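Local coordinates for protein tryptophan synthase alpha chain (Aquifex aeolicus, PDB 2EKC) that probably cleaves indoleglycerol phosphate to indole and glyceraldehyde 3-phosphate, as the alpha subunit of the tryptophan synthase tetramer in the last step of tryptophan biosynthesis, at residues E112-F126 against A141-L153. Residues are numbered along the deposited sequence; the frame is centred on the assembly and turned at random. Where two conformers were deposited one is given.
Sequences EKFCRLSREKGIDGF and AVMKKYVLSFVPL
Glu112 OE1 takes two donors from opposite faces of its carboxylate: Tyr146 OH at 2.6 Å on the anti side, and Lys145 NZ at 3.0 Å on the syn side in a salt bridge. The Glu112 chain, bent at chi2 (-77°), brings the carboxylate to them. One face of the Tyr146 ring lies on the helix backbone at Cys115 and Arg116. Leu148 CD1 touches both Cys115 CB (3.6 Å) and Phe126 CZ, while Met143 SD lies oblique to the Phe126 ring, 4.8 Å from its centroid, a Met-aromatic contact. At the strands, Ser149 N donates to Asp124 O (2.9 Å, 168°), and Phe126 N donates to Ser149 O at 3.2 Å. One water donates to Asp124 O and Val147 O; a second donates to Phe126 O and accepts from Val151 N. Val147 O sits over one face of the Arg119 guanidinium, 3.2 Å from CZ, but NH1 is too poorly angled to hydrogen-bond; the first water is its donor here. The Asp124 carboxylate turns away to Arg3, Arg89 and Phe97 N, and Ser149 OG to Glu172. Parallel strands 125-127 and 149-154, joined through helix 133-145, form a beta-alpha-beta unit of the TIM barrel, packed against helix 111-120.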
# COMPACT_ATOMS: atom_id res chain seq x y z
N GLU A 112 7.18 19.56 4.66
CA GLU A 112 6.58 19.78 5.98
C GLU A 112 5.06 19.79 5.89
O GLU A 112 4.38 19.04 6.60
CB GLU A 112 7.04 21.11 6.58
CG GLU A 112 8.52 21.18 6.95
CD GLU A 112 8.85 20.45 8.25
OE1 GLU A 112 8.02 20.49 9.19
OE2 GLU A 112 9.94 19.85 8.33
N LYS A 113 4.52 20.63 5.01
CA LYS A 113 3.07 20.73 4.85
C LYS A 113 2.44 19.40 4.45
O LYS A 113 1.42 18.99 5.02
CB LYS A 113 2.71 21.79 3.81
CG LYS A 113 1.22 21.89 3.55
CD LYS A 113 0.87 22.90 2.47
CE LYS A 113 1.15 24.32 2.91
NZ LYS A 113 0.59 25.29 1.93
N PHE A 114 3.03 18.73 3.47
CA PHE A 114 2.52 17.45 2.99
C PHE A 114 2.40 16.45 4.14
O PHE A 114 1.35 15.82 4.32
CB PHE A 114 3.46 16.89 1.91
CG PHE A 114 2.87 15.75 1.12
CD1 PHE A 114 2.94 14.44 1.60
CD2 PHE A 114 2.26 15.98 -0.10
CE1 PHE A 114 2.40 13.38 0.87
CE2 PHE A 114 1.71 14.92 -0.84
CZ PHE A 114 1.79 13.63 -0.35
N CYS A 115 3.46 16.33 4.92
CA CYS A 115 3.45 15.41 6.05
C CYS A 115 2.48 15.86 7.13
O CYS A 115 1.76 15.03 7.69
CB CYS A 115 4.87 15.26 6.61
SG CYS A 115 5.99 14.34 5.51
N ARG A 116 2.45 17.16 7.42
CA ARG A 116 1.55 17.71 8.43
C ARG A 116 0.11 17.35 8.10
O ARG A 116 -0.62 16.80 8.92
CB ARG A 116 1.69 19.24 8.50
CG ARG A 116 0.87 19.93 9.59
CD ARG A 116 0.86 21.45 9.36
NE ARG A 116 -0.17 21.86 8.41
CZ ARG A 116 -0.09 22.93 7.62
NH1 ARG A 116 0.97 23.71 7.66
NH2 ARG A 116 -1.09 23.22 6.79
N LEU A 117 -0.31 17.67 6.88
CA LEU A 117 -1.67 17.37 6.44
C LEU A 117 -2.00 15.89 6.45
O LEU A 117 -3.08 15.49 6.90
CB LEU A 117 -1.90 17.95 5.04
CG LEU A 117 -1.91 19.48 4.99
CD1 LEU A 117 -1.93 19.96 3.56
CD2 LEU A 117 -3.11 20.00 5.76
N SER A 118 -1.08 15.06 5.95
CA SER A 118 -1.30 13.61 5.92
C SER A 118 -1.57 13.06 7.32
O SER A 118 -2.51 12.30 7.53
CB SER A 118 -0.07 12.90 5.32
OG SER A 118 0.08 13.20 3.94
N ARG A 119 -0.74 13.46 8.28
CA ARG A 119 -0.90 12.98 9.64
C ARG A 119 -2.24 13.43 10.25
O ARG A 119 -2.91 12.65 10.93
CB ARG A 119 0.25 13.48 10.51
CG ARG A 119 0.32 12.84 11.89
CD ARG A 119 0.41 11.33 11.77
NE ARG A 119 0.70 10.67 13.04
CZ ARG A 119 0.64 9.35 13.23
NH1 ARG A 119 0.31 8.55 12.22
NH2 ARG A 119 0.94 8.84 14.41
N GLU A 120 -2.62 14.68 10.00
CA GLU A 120 -3.86 15.20 10.55
C GLU A 120 -5.11 14.51 10.00
O GLU A 120 -6.14 14.47 10.67
CB GLU A 120 -3.96 16.71 10.28
CG GLU A 120 -2.77 17.51 10.77
CD GLU A 120 -3.01 19.01 10.74
OE1 GLU A 120 -3.75 19.48 9.84
OE2 GLU A 120 -2.45 19.72 11.59
N LYS A 121 -5.01 13.94 8.80
CA LYS A 121 -6.16 13.28 8.19
C LYS A 121 -6.19 11.75 8.27
O LYS A 121 -6.91 11.11 7.52
CB LYS A 121 -6.28 13.70 6.72
CG LYS A 121 -6.46 15.19 6.51
CD LYS A 121 -7.81 15.67 6.99
CE LYS A 121 -7.99 17.16 6.70
NZ LYS A 121 -9.33 17.65 7.13
N GLY A 122 -5.40 11.17 9.17
CA GLY A 122 -5.42 9.73 9.33
C GLY A 122 -4.41 8.86 8.61
O GLY A 122 -4.48 7.63 8.71
N ILE A 123 -3.48 9.45 7.87
CA ILE A 123 -2.49 8.64 7.16
C ILE A 123 -1.45 8.11 8.15
O ILE A 123 -0.97 8.84 9.02
CB ILE A 123 -1.77 9.46 6.06
CG1 ILE A 123 -2.77 9.90 4.98
CG2 ILE A 123 -0.65 8.63 5.43
CD1 ILE A 123 -3.43 8.73 4.23
N ASP A 124 -1.11 6.83 8.02
CA ASP A 124 -0.14 6.21 8.91
C ASP A 124 1.28 6.19 8.35
O ASP A 124 2.24 6.26 9.11
CB ASP A 124 -0.57 4.79 9.25
CG ASP A 124 -1.81 4.76 10.11
OD1 ASP A 124 -1.73 5.28 11.25
OD2 ASP A 124 -2.84 4.24 9.66
N GLY A 125 1.40 6.08 7.03
CA GLY A 125 2.71 6.05 6.40
C GLY A 125 2.61 6.25 4.90
O GLY A 125 1.51 6.39 4.37
N PHE A 126 3.75 6.26 4.22
CA PHE A 126 3.77 6.44 2.76
C PHE A 126 4.42 5.28 2.03
O PHE A 126 5.19 4.51 2.60
CB PHE A 126 4.58 7.68 2.34
CG PHE A 126 4.08 9.01 2.87
CD1 PHE A 126 2.77 9.18 3.28
CD2 PHE A 126 4.94 10.11 2.89
CE1 PHE A 126 2.31 10.43 3.72
CE2 PHE A 126 4.50 11.36 3.33
CZ PHE A 126 3.18 11.52 3.74
N ALA A 141 13.63 12.12 7.22
CA ALA A 141 13.76 13.00 8.38
C ALA A 141 12.44 13.70 8.70
O ALA A 141 12.04 13.75 9.86
CB ALA A 141 14.85 14.04 8.13
N VAL A 142 11.76 14.24 7.69
CA VAL A 142 10.49 14.92 7.91
C VAL A 142 9.41 13.93 8.34
O VAL A 142 8.62 14.21 9.24
CB VAL A 142 10.01 15.66 6.64
CG1 VAL A 142 8.72 16.41 6.94
CG2 VAL A 142 11.08 16.63 6.16
N MET A 143 9.38 12.77 7.70
CA MET A 143 8.39 11.76 8.05
C MET A 143 8.56 11.36 9.51
O MET A 143 7.57 11.16 10.22
CB MET A 143 8.54 10.54 7.13
CG MET A 143 8.02 10.81 5.72
SD MET A 143 8.19 9.41 4.59
CE MET A 143 6.89 8.31 5.20
N LYS A 144 9.80 11.27 9.96
CA LYS A 144 10.08 10.91 11.35
C LYS A 144 9.48 11.97 12.27
O LYS A 144 8.89 11.66 13.30
CB LYS A 144 11.59 10.83 11.60
CG LYS A 144 11.95 10.55 13.05
CD LYS A 144 13.45 10.71 13.30
CE LYS A 144 13.81 10.44 14.76
NZ LYS A 144 13.07 11.32 15.71
N LYS A 145 9.64 13.23 11.88
CA LYS A 145 9.12 14.35 12.65
C LYS A 145 7.60 14.29 12.83
O LYS A 145 7.09 14.63 13.90
CB LYS A 145 9.51 15.67 11.97
CG LYS A 145 8.98 16.92 12.66
CD LYS A 145 9.37 18.16 11.89
CE LYS A 145 8.83 19.42 12.54
NZ LYS A 145 9.32 20.64 11.85
N TYR A 146 6.89 13.86 11.79
CA TYR A 146 5.43 13.78 11.84
C TYR A 146 4.92 12.38 12.14
O TYR A 146 3.73 12.09 12.00
CB TYR A 146 4.83 14.31 10.53
CG TYR A 146 5.02 15.80 10.37
CD1 TYR A 146 4.11 16.70 10.93
CD2 TYR A 146 6.13 16.32 9.71
CE1 TYR A 146 4.32 18.08 10.84
CE2 TYR A 146 6.35 17.69 9.62
CZ TYR A 146 5.44 18.57 10.19
OH TYR A 146 5.66 19.93 10.10
N VAL A 147 5.82 11.50 12.55
CA VAL A 147 5.46 10.13 12.90
C VAL A 147 4.68 9.44 11.78
O VAL A 147 3.58 8.92 12.00
CB VAL A 147 4.63 10.09 14.21
CG1 VAL A 147 4.54 8.66 14.72
CG2 VAL A 147 5.27 10.99 15.26
N LEU A 148 5.25 9.47 10.58
CA LEU A 148 4.66 8.82 9.41
C LEU A 148 5.63 7.69 9.08
O LEU A 148 6.82 7.92 8.87
CB LEU A 148 4.57 9.80 8.25
CG LEU A 148 3.52 10.90 8.41
CD1 LEU A 148 3.72 11.97 7.35
CD2 LEU A 148 2.13 10.28 8.31
N SER A 149 5.11 6.46 9.05
CA SER A 149 5.93 5.28 8.80
C SER A 149 6.55 5.22 7.40
O SER A 149 5.85 5.31 6.39
CB SER A 149 5.08 4.04 9.06
OG SER A 149 5.88 2.90 9.25
N PHE A 150 7.86 5.06 7.36
CA PHE A 150 8.57 4.96 6.09
C PHE A 150 8.61 3.49 5.66
O PHE A 150 9.07 2.62 6.40
CB PHE A 150 10.00 5.49 6.23
CG PHE A 150 10.76 5.53 4.94
CD1 PHE A 150 10.46 6.49 3.98
CD2 PHE A 150 11.74 4.59 4.66
CE1 PHE A 150 11.14 6.51 2.76
CE2 PHE A 150 12.43 4.60 3.45
CZ PHE A 150 12.13 5.56 2.49
N VAL A 151 8.11 3.23 4.46
CA VAL A 151 8.07 1.87 3.93
C VAL A 151 9.00 1.74 2.72
O VAL A 151 8.65 2.14 1.61
CB VAL A 151 6.63 1.51 3.50
CG1 VAL A 151 6.59 0.09 2.96
CG2 VAL A 151 5.69 1.65 4.70
N PRO A 152 10.21 1.18 2.93
CA PRO A 152 11.16 1.01 1.83
C PRO A 152 10.71 -0.06 0.83
O PRO A 152 9.94 -0.96 1.17
CB PRO A 152 12.45 0.64 2.55
CG PRO A 152 11.95 -0.13 3.74
CD PRO A 152 10.77 0.70 4.20
N LEU A 153 11.19 0.05 -0.40
CA LEU A 153 10.82 -0.92 -1.42
C LEU A 153 11.98 -1.84 -1.79
O LEU A 153 13.12 -1.39 -1.94
CB LEU A 153 10.31 -0.21 -2.68
CG LEU A 153 8.90 0.37 -2.60
CD1 LEU A 153 8.83 1.46 -1.55
CD2 LEU A 153 8.50 0.92 -3.96
O HOH W 1 2.57 6.07 11.67
O HOH W 2 7.75 5.54 2.93